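Local coordinates for Serine/threonine-protein kinase/endoribonuclease IRE1 (Saccharomyces cerevisiae, PDB 2BE1) that senses unfolded proteins in the lumen of the endoplasmic reticulum and, once activated, splices HAC1 precursor mRNA to switch on the unfolded protein response, at residues A[4-9]-A[254-259]; A[62-67]-A[295-300]; A[11-16]-A[25-30]. All coordinates share one frame; numbering follows the deposited sequence.

In the fold
All three contacts lie in the lumenal, unfolded-protein-sensing domain of Ire1; the kinase and ribonuclease domains are not part of this chain. Interactions 1 and 3 share strand 8-17 of one antiparallel five-stranded sheet: interaction 3 ties it to strand 22-26, and interaction 1 joins its start and the residues before it to the turn between strands 245-254 and 259-264. Their centres are 18 Å apart, and they touch where Leu9 CD1 packs on Arg27 NH1 at 3.6 Å. Interaction 2 lies nearer the chain's centre, 7 Å from it; its own centre is 20 Å from that of interaction 3 and 29 Å from that of interaction 1, with nearest atoms about 8 and about 17 Å apart.

Interaction 1: A[4-9]-A[254-259]; sequences LNELSL and DLRTNE
Glu6 reaches across to Arg256 with one carboxylate oxygen: OE1 lies 3.0 Å from NE in a salt bridge. The two flat groups are strongly turned against each other, their planes 70° apart, and OE1 approaches the guanidinium obliquely. Glu6 starts with CG anti to its backbone N (chi1 -175°) and then bends at chi2, which carries the carboxylate over to the turn. Arg256, itself bent at chi2 and chi3, folds back on its own segment, where NE stands 2.7 Å from Asp254 OD2 in a second salt bridge and NH2 donates to OD1, using the syn lone pair of that oxygen. Leu255 supplies the next largest surface: its CD1 is in van der Waals contact with Ser8 OG, at the point where strand 8-17 begins. Leu7, between Glu6 and Ser8 in sequence, extends CD1 to the CA of Asp254, while Phe252 of strand 245-254 also packs on Leu7. The turn that receives them links strands 245-254 and 259-264 and carries a G1 beta bulge, with Asn258 and Glu259 both facing Asp254. Asp254 OD1 is also bonded to the backbone N of Asn1. With Glu6 OE1 and Asp254 OD2 only 3.7 Å apart, the single positive charge of Arg256 probably offsets the repulsion between the two carboxylates and so ties the N-terminal segment to the turn.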
loop_
_atom_site.group_PDB
_atom_site.type_symbol
_atom_site.label_atom_id
_atom_site.label_comp_id
_atom_site.label_asym_id
_atom_site.label_seq_id
_atom_site.Cartn_x
_atom_site.Cartn_y
_atom_site.Cartn_z
ATOM N N LEU A 4 5.650 28.111 -5.654
ATOM C CA LEU A 4 7.002 27.969 -5.104
ATOM C C LEU A 4 7.694 29.282 -5.285
ATOM O O LEU A 4 8.610 29.662 -4.522
ATOM C CB LEU A 4 7.783 26.878 -5.851
ATOM C CG LEU A 4 9.254 26.646 -5.472
ATOM C CD1 LEU A 4 9.394 25.961 -4.113
ATOM C CD2 LEU A 4 9.906 25.856 -6.575
ATOM N N ASN A 5 7.230 29.972 -6.313
ATOM C CA ASN A 5 7.781 31.235 -6.645
ATOM C C ASN A 5 8.031 32.140 -5.442
ATOM O O ASN A 5 9.192 32.360 -5.089
ATOM C CB ASN A 5 6.925 31.929 -7.646
ATOM C CG ASN A 5 7.665 32.995 -8.269
ATOM O OD1 ASN A 5 8.807 32.773 -8.716
ATOM N ND2 ASN A 5 7.107 34.205 -8.231
ATOM N N GLU A 6 6.964 32.640 -4.806
ATOM C CA GLU A 6 7.118 33.217 -3.472
ATOM C C GLU A 6 7.564 32.110 -2.511
ATOM O O GLU A 6 6.956 31.027 -2.517
ATOM C CB GLU A 6 5.802 33.777 -2.969
ATOM C CG GLU A 6 5.963 34.514 -1.611
ATOM C CD GLU A 6 5.918 33.592 -0.337
ATOM O OE1 GLU A 6 4.856 32.922 -0.107
ATOM O OE2 GLU A 6 6.928 33.570 0.442
ATOM N N LEU A 7 8.593 32.384 -1.696
ATOM C CA LEU A 7 9.124 31.472 -0.655
ATOM C C LEU A 7 10.638 31.614 -0.620
ATOM O O LEU A 7 11.250 31.456 -1.678
ATOM C CB LEU A 7 8.751 30.010 -0.941
ATOM C CG LEU A 7 7.608 29.262 -0.199
ATOM C CD1 LEU A 7 6.519 30.167 0.301
ATOM C CD2 LEU A 7 6.972 28.130 -1.024
ATOM N N SER A 8 11.249 31.928 0.540
ATOM C CA SER A 8 12.742 31.933 0.635
ATOM C C SER A 8 13.284 30.567 0.369
ATOM O O SER A 8 12.737 29.588 0.855
ATOM C CB SER A 8 13.290 32.261 2.021
ATOM O OG SER A 8 12.790 33.465 2.497
ATOM N N LEU A 9 14.356 30.484 -0.386
ATOM C CA LEU A 9 15.048 29.256 -0.408
ATOM C C LEU A 9 15.928 29.316 0.822
ATOM O O LEU A 9 16.720 30.191 0.992
ATOM C CB LEU A 9 15.797 29.115 -1.710
ATOM C CG LEU A 9 16.791 28.001 -1.988
ATOM C CD1 LEU A 9 16.271 26.615 -1.705
ATOM C CD2 LEU A 9 17.045 28.124 -3.427
ATOM N N ASP A 254 8.070 29.837 3.810
ATOM C CA ASP A 254 6.895 30.662 3.599
ATOM C C ASP A 254 7.004 31.818 4.546
ATOM O O ASP A 254 6.793 31.655 5.745
ATOM C CB ASP A 254 5.617 29.895 3.923
ATOM C CG ASP A 254 4.381 30.558 3.357
ATOM O OD1 ASP A 254 3.488 29.810 2.862
ATOM O OD2 ASP A 254 4.322 31.810 3.389
ATOM N N LEU A 255 7.329 32.994 4.025
ATOM C CA LEU A 255 7.570 34.138 4.915
ATOM C C LEU A 255 6.329 34.737 5.624
ATOM O O LEU A 255 6.459 35.223 6.753
ATOM C CB LEU A 255 8.396 35.206 4.224
ATOM C CG LEU A 255 9.771 34.606 3.988
ATOM C CD1 LEU A 255 10.677 35.614 3.327
ATOM C CD2 LEU A 255 10.347 34.120 5.311
ATOM N N ARG A 256 5.151 34.702 4.980
ATOM C CA ARG A 256 3.879 34.888 5.696
ATOM C C ARG A 256 3.759 33.861 6.859
ATOM O O ARG A 256 4.140 34.180 7.999
ATOM C CB ARG A 256 2.672 34.801 4.747
ATOM C CG ARG A 256 2.735 35.680 3.482
ATOM C CD ARG A 256 3.323 34.960 2.226
ATOM N NE ARG A 256 2.868 33.569 1.984
ATOM C CZ ARG A 256 1.598 33.146 1.930
ATOM N NH1 ARG A 256 0.579 33.984 2.145
ATOM N NH2 ARG A 256 1.344 31.863 1.680
ATOM N N THR A 257 3.291 32.630 6.568
ATOM C CA THR A 257 3.033 31.590 7.616
ATOM C C THR A 257 4.258 31.143 8.409
ATOM O O THR A 257 4.142 30.516 9.463
ATOM C CB THR A 257 2.330 30.300 7.091
ATOM O OG1 THR A 257 3.116 29.731 6.049
ATOM C CG2 THR A 257 0.876 30.569 6.621
ATOM N N ASN A 258 5.434 31.457 7.902
ATOM C CA ASN A 258 6.639 31.120 8.619
ATOM C C ASN A 258 6.872 29.587 8.798
ATOM O O ASN A 258 7.265 29.125 9.861
ATOM C CB ASN A 258 6.607 31.843 9.957
ATOM C CG ASN A 258 7.961 31.962 10.545
ATOM O OD1 ASN A 258 8.822 32.645 9.996
ATOM N ND2 ASN A 258 8.190 31.265 11.653
ATOM N N GLU A 259 6.623 28.808 7.749
ATOM C CA GLU A 259 6.749 27.363 7.827
ATOM C C GLU A 259 7.971 26.958 7.072
ATOM O O GLU A 259 8.483 27.734 6.264
ATOM C CB GLU A 259 5.598 26.667 7.126
ATOM C CG GLU A 259 4.190 27.271 7.255
ATOM C CD GLU A 259 3.240 26.644 6.225
ATOM O OE1 GLU A 259 3.078 25.405 6.297
ATOM O OE2 GLU A 259 2.700 27.357 5.335
#

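Interaction 2: A[62-67]-A[295-300]; sequences EPFGDG and SQNFPS
Asn297 lies across one face of the Phe64 ring, its CB 4.0 Å above the ring plane and displaced toward the rim. From there the amide runs out past the rim, its CG 3.4 Å from Phe64 CE2, and is tilted against the ring. Beyond the ring it turns to Glu62: ND2 donates a weak hydrogen bond to OE1 at 3.0 Å, and carboxylate and amide are inclined by only 26°. Glu62 gets there on an extended chain, CG anti to the backbone N (chi1 169°) and straight again at chi2. The same OE1 lies in the plane of the Phe298 ring at its edge, beside CE1, an approach consistent with a weak attraction to the ring hydrogens. Phe298 in turn directs its edge toward the face of Phe64 in a T-shaped pair, with centroids 5.6 Å apart and planes at 76°. Its CZ packs on Phe64 CB at 4.0 Å. Ser294 joins the polar side of the contact, its OG bonded both to Glu62 OE1 and to the backbone N of Asn297, which is consistent with Ser294 holding the two partners in place. The loop between strands 57-61 and 68-73 thus meets the turn that runs from strand 290-294 into helix 299-303. Phe298 is the N-cap residue of that helix, and its side chain packs on Leu293 and on Val246 of strand 245-254.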
loop_
_atom_site.group_PDB
_atom_site.type_symbol
_atom_site.label_atom_id
_atom_site.label_comp_id
_atom_site.label_asym_id
_atom_site.label_seq_id
_atom_site.Cartn_x
_atom_site.Cartn_y
_atom_site.Cartn_z
ATOM N N GLU A 62 17.860 -0.268 -6.804
ATOM C CA GLU A 62 18.371 1.089 -6.756
ATOM C C GLU A 62 17.526 1.776 -5.684
ATOM O O GLU A 62 16.285 1.805 -5.776
ATOM C CB GLU A 62 18.277 1.808 -8.088
ATOM C CG GLU A 62 18.566 3.275 -7.972
ATOM C CD GLU A 62 18.474 3.979 -9.306
ATOM O OE1 GLU A 62 19.360 4.809 -9.680
ATOM O OE2 GLU A 62 17.512 3.674 -10.010
ATOM N N PRO A 63 18.177 2.297 -4.633
ATOM C CA PRO A 63 17.417 2.834 -3.525
ATOM C C PRO A 63 16.984 4.194 -3.939
ATOM O O PRO A 63 17.617 5.183 -3.567
ATOM C CB PRO A 63 18.457 2.978 -2.423
ATOM C CG PRO A 63 19.663 3.246 -3.121
ATOM C CD PRO A 63 19.619 2.436 -4.408
ATOM N N PHE A 64 15.965 4.297 -4.758
ATOM C CA PHE A 64 15.655 5.625 -5.203
ATOM C C PHE A 64 14.358 5.572 -5.942
ATOM O O PHE A 64 14.067 4.609 -6.649
ATOM C CB PHE A 64 16.763 6.221 -6.061
ATOM C CG PHE A 64 16.347 7.457 -6.726
ATOM C CD1 PHE A 64 16.458 8.669 -6.081
ATOM C CD2 PHE A 64 15.738 7.429 -7.988
ATOM C CE1 PHE A 64 16.018 9.868 -6.728
ATOM C CE2 PHE A 64 15.301 8.637 -8.633
ATOM C CZ PHE A 64 15.444 9.835 -8.008
ATOM N N GLY A 65 13.552 6.589 -5.760
ATOM C CA GLY A 65 12.264 6.559 -6.357
ATOM C C GLY A 65 11.469 5.328 -6.002
ATOM O O GLY A 65 11.387 4.940 -4.824
ATOM N N ASP A 66 10.879 4.742 -7.044
ATOM C CA ASP A 66 10.078 3.545 -6.941
ATOM C C ASP A 66 10.859 2.383 -6.418
ATOM O O ASP A 66 10.301 1.331 -6.182
ATOM C CB ASP A 66 9.567 3.180 -8.302
ATOM C CG ASP A 66 8.253 3.893 -8.644
ATOM O OD1 ASP A 66 7.669 4.618 -7.790
ATOM O OD2 ASP A 66 7.765 3.720 -9.792
ATOM N N GLY A 67 12.159 2.592 -6.233
ATOM C CA GLY A 67 13.100 1.525 -5.946
ATOM C C GLY A 67 13.209 0.505 -7.077
ATOM O O GLY A 67 12.609 -0.601 -7.014
ATOM N N SER A 295 23.040 5.691 -13.990
ATOM C CA SER A 295 23.522 7.036 -14.264
ATOM C C SER A 295 22.357 8.023 -14.578
ATOM O O SER A 295 22.583 9.260 -14.563
ATOM C CB SER A 295 24.539 7.031 -15.368
ATOM O OG SER A 295 23.958 6.368 -16.478
ATOM N N GLN A 296 21.137 7.508 -14.848
ATOM C CA GLN A 296 19.971 8.393 -14.972
ATOM C C GLN A 296 19.887 9.183 -13.689
ATOM O O GLN A 296 19.936 10.407 -13.669
ATOM C CB GLN A 296 18.694 7.606 -15.104
ATOM C CG GLN A 296 18.577 6.797 -16.377
ATOM C CD GLN A 296 19.868 5.985 -16.649
ATOM O OE1 GLN A 296 20.882 6.532 -17.121
ATOM N NE2 GLN A 296 19.829 4.685 -16.355
ATOM N N ASN A 297 19.829 8.463 -12.585
ATOM C CA ASN A 297 19.708 9.113 -11.315
ATOM C C ASN A 297 20.970 9.605 -10.713
ATOM O O ASN A 297 20.917 10.478 -9.867
ATOM C CB ASN A 297 18.975 8.205 -10.386
ATOM C CG ASN A 297 17.670 7.808 -10.977
ATOM O OD1 ASN A 297 17.100 8.541 -11.789
ATOM N ND2 ASN A 297 17.196 6.636 -10.624
ATOM N N PHE A 298 22.115 9.083 -11.105
ATOM C CA PHE A 298 23.278 9.524 -10.357
ATOM C C PHE A 298 24.477 9.730 -11.253
ATOM O O PHE A 298 25.628 9.256 -10.915
ATOM C CB PHE A 298 23.632 8.584 -9.200
ATOM C CG PHE A 298 22.514 8.320 -8.271
ATOM C CD1 PHE A 298 21.586 7.297 -8.540
ATOM C CD2 PHE A 298 22.357 9.106 -7.138
ATOM C CE1 PHE A 298 20.528 7.073 -7.649
ATOM C CE2 PHE A 298 21.348 8.884 -6.217
ATOM C CZ PHE A 298 20.434 7.859 -6.462
ATOM N N PRO A 299 24.258 10.508 -12.347
ATOM C CA PRO A 299 25.191 10.672 -13.445
ATOM C C PRO A 299 26.482 11.112 -12.859
ATOM O O PRO A 299 27.557 10.589 -13.173
ATOM C CB PRO A 299 24.601 11.852 -14.173
ATOM C CG PRO A 299 23.871 12.569 -13.079
ATOM C CD PRO A 299 23.129 11.425 -12.517
ATOM N N SER A 300 26.352 12.061 -11.963
ATOM C CA SER A 300 27.522 12.718 -11.471
ATOM C C SER A 300 28.505 11.741 -10.759
ATOM O O SER A 300 29.754 11.809 -10.962
ATOM C CB SER A 300 27.093 13.890 -10.584
ATOM O OG SER A 300 28.220 14.576 -10.064
#

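Interaction 3: A[11-16]-A[25-30]; sequences DILIAA and VDRRNG
A bend at chi3 (-30°) turns the Arg28 guanidinium so that one face lies against Asp11 OD1, the two flat groups 26° apart. OD1 of Asp11 hovers 3.0 Å above the guanidinium plane, over its centre, and makes a salt bridge with NE of 3.1 Å; charge alone joins them, since no N-H points at this oxygen. Arg28 turns its NE edge to Asp26: NE meets the syn lone pair of OD2 in the guanidinium plane, and NH1 meets OD1 from a tilt. Asp26 holds CG anti to the backbone N (chi1 173°), which points the carboxylate onward at Arg28, and OD2 also takes the backbone N-H of Arg28 at 2.8 Å, from above the carboxylate plane, closing an Asx turn. With an asparagine in place of Asp26 the charge and one acceptor are gone, and Arg28 is likely to lose its side-on grip and be free to turn away from Asp11. The network sits at the end of the antiparallel hairpin of strands 8-17 and 22-26. Leu13 and Val25 form its hydrogen-bonded pair, Val25 N to Leu13 O at 2.9 Å with a weaker return bond, and Ile12 and Asp26 the adjoining non-hydrogen-bonded pair. Arg27 N bonds to Asp11 O at 2.8 Å. On the face of Leu13 and Val25, Leu13 CB packs on Val25 CG1 at 4.2 Å, and Ala15 CB touches the same methyl. The Arg27 chain passes Leu13 CD1 with its CG at 4.1 Å and carries its guanidinium on to salt bridges with Asp212 and Asp250. Where the chain leaves strand 22-26, two aspartates thus share one arginine, whose positive charge probably screens them from each other while Asp26 fixes the turn.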
loop_
_atom_site.group_PDB
_atom_site.type_symbol
_atom_site.label_atom_id
_atom_site.label_comp_id
_atom_site.label_asym_id
_atom_site.label_seq_id
_atom_site.Cartn_x
_atom_site.Cartn_y
_atom_site.Cartn_z
ATOM N N ASP A 11 18.833 28.144 3.528
ATOM C CA ASP A 11 20.203 27.727 3.383
ATOM C C ASP A 11 20.424 26.304 3.812
ATOM O O ASP A 11 21.481 25.730 3.596
ATOM C CB ASP A 11 21.046 28.626 4.233
ATOM C CG ASP A 11 21.489 29.807 3.485
ATOM O OD1 ASP A 11 22.056 30.725 4.119
ATOM O OD2 ASP A 11 21.259 29.786 2.247
ATOM N N ILE A 12 19.429 25.739 4.460
ATOM C CA ILE A 12 19.520 24.369 4.848
ATOM C C ILE A 12 19.122 23.510 3.680
ATOM O O ILE A 12 18.302 23.903 2.851
ATOM C CB ILE A 12 18.592 24.046 5.987
ATOM C CG1 ILE A 12 18.687 25.110 7.079
ATOM C CG2 ILE A 12 18.936 22.681 6.550
ATOM C CD1 ILE A 12 20.098 25.438 7.504
ATOM N N LEU A 13 19.719 22.330 3.623
ATOM C CA LEU A 13 19.468 21.372 2.589
ATOM C C LEU A 13 19.466 20.107 3.371
ATOM O O LEU A 13 20.186 19.981 4.369
ATOM C CB LEU A 13 20.644 21.323 1.638
ATOM C CG LEU A 13 20.483 20.970 0.164
ATOM C CD1 LEU A 13 21.743 21.371 -0.548
ATOM C CD2 LEU A 13 20.355 19.513 0.019
ATOM N N ILE A 14 18.677 19.151 2.911
ATOM C CA ILE A 14 18.565 17.934 3.620
ATOM C C ILE A 14 18.908 16.726 2.790
ATOM O O ILE A 14 18.344 16.514 1.674
ATOM C CB ILE A 14 17.248 17.866 4.219
ATOM C CG1 ILE A 14 17.397 18.546 5.530
ATOM C CG2 ILE A 14 16.863 16.467 4.516
ATOM C CD1 ILE A 14 16.066 18.697 6.174
ATOM N N ALA A 15 19.830 15.949 3.375
ATOM C CA ALA A 15 20.415 14.817 2.753
ATOM C C ALA A 15 20.027 13.613 3.486
ATOM O O ALA A 15 19.999 13.625 4.729
ATOM C CB ALA A 15 21.822 14.931 2.819
ATOM N N ALA A 16 19.716 12.586 2.683
ATOM C CA ALA A 16 19.586 11.167 3.085
ATOM C C ALA A 16 20.753 10.279 2.559
ATOM O O ALA A 16 21.034 10.279 1.340
ATOM C CB ALA A 16 18.369 10.677 2.534
ATOM N N VAL A 25 22.692 19.600 5.682
ATOM C CA VAL A 25 23.933 20.202 5.165
ATOM C C VAL A 25 23.660 21.668 4.765
ATOM O O VAL A 25 22.563 21.979 4.262
ATOM C CB VAL A 25 24.622 19.355 4.026
ATOM C CG1 VAL A 25 23.626 18.818 3.116
ATOM C CG2 VAL A 25 25.544 20.213 3.241
ATOM N N ASP A 26 24.645 22.539 5.036
ATOM C CA ASP A 26 24.559 23.956 4.716
ATOM C C ASP A 26 24.856 24.195 3.264
ATOM O O ASP A 26 25.998 24.146 2.841
ATOM C CB ASP A 26 25.541 24.764 5.568
ATOM C CG ASP A 26 25.624 26.238 5.160
ATOM O OD1 ASP A 26 26.492 26.931 5.691
ATOM O OD2 ASP A 26 24.853 26.721 4.315
ATOM N N ARG A 27 23.809 24.503 2.529
ATOM C CA ARG A 27 23.863 24.893 1.128
ATOM C C ARG A 27 25.014 25.809 0.688
ATOM O O ARG A 27 25.324 25.911 -0.500
ATOM C CB ARG A 27 22.554 25.606 0.802
ATOM C CG ARG A 27 22.142 25.463 -0.622
ATOM C CD ARG A 27 20.926 26.245 -0.952
ATOM N NE ARG A 27 20.559 26.026 -2.344
ATOM C CZ ARG A 27 19.653 25.111 -2.724
ATOM N NH1 ARG A 27 19.057 24.343 -1.794
ATOM N NH2 ARG A 27 19.308 24.947 -4.029
ATOM N N ARG A 28 25.653 26.496 1.611
ATOM C CA ARG A 28 26.610 27.468 1.139
ATOM C C ARG A 28 28.004 26.976 1.022
ATOM O O ARG A 28 28.808 27.582 0.342
ATOM C CB ARG A 28 26.568 28.752 1.919
ATOM C CG ARG A 28 25.596 29.769 1.280
ATOM C CD ARG A 28 25.050 30.673 2.369
ATOM N NE ARG A 28 25.011 29.929 3.629
ATOM C CZ ARG A 28 25.037 30.461 4.847
ATOM N NH1 ARG A 28 25.020 29.632 5.881
ATOM N NH2 ARG A 28 25.080 31.787 5.040
ATOM N N ASN A 29 28.279 25.853 1.661
ATOM C CA ASN A 29 29.613 25.342 1.688
ATOM C C ASN A 29 29.649 23.828 1.759
ATOM O O ASN A 29 30.706 23.229 1.605
ATOM C CB ASN A 29 30.269 25.909 2.908
ATOM C CG ASN A 29 29.415 25.774 4.104
ATOM O OD1 ASN A 29 28.563 24.903 4.183
ATOM N ND2 ASN A 29 29.640 26.621 5.063
ATOM N N GLY A 30 28.501 23.199 2.016
ATOM C CA GLY A 30 28.446 21.733 2.215
ATOM C C GLY A 30 28.883 21.277 3.604
ATOM O O GLY A 30 29.266 20.125 3.790
#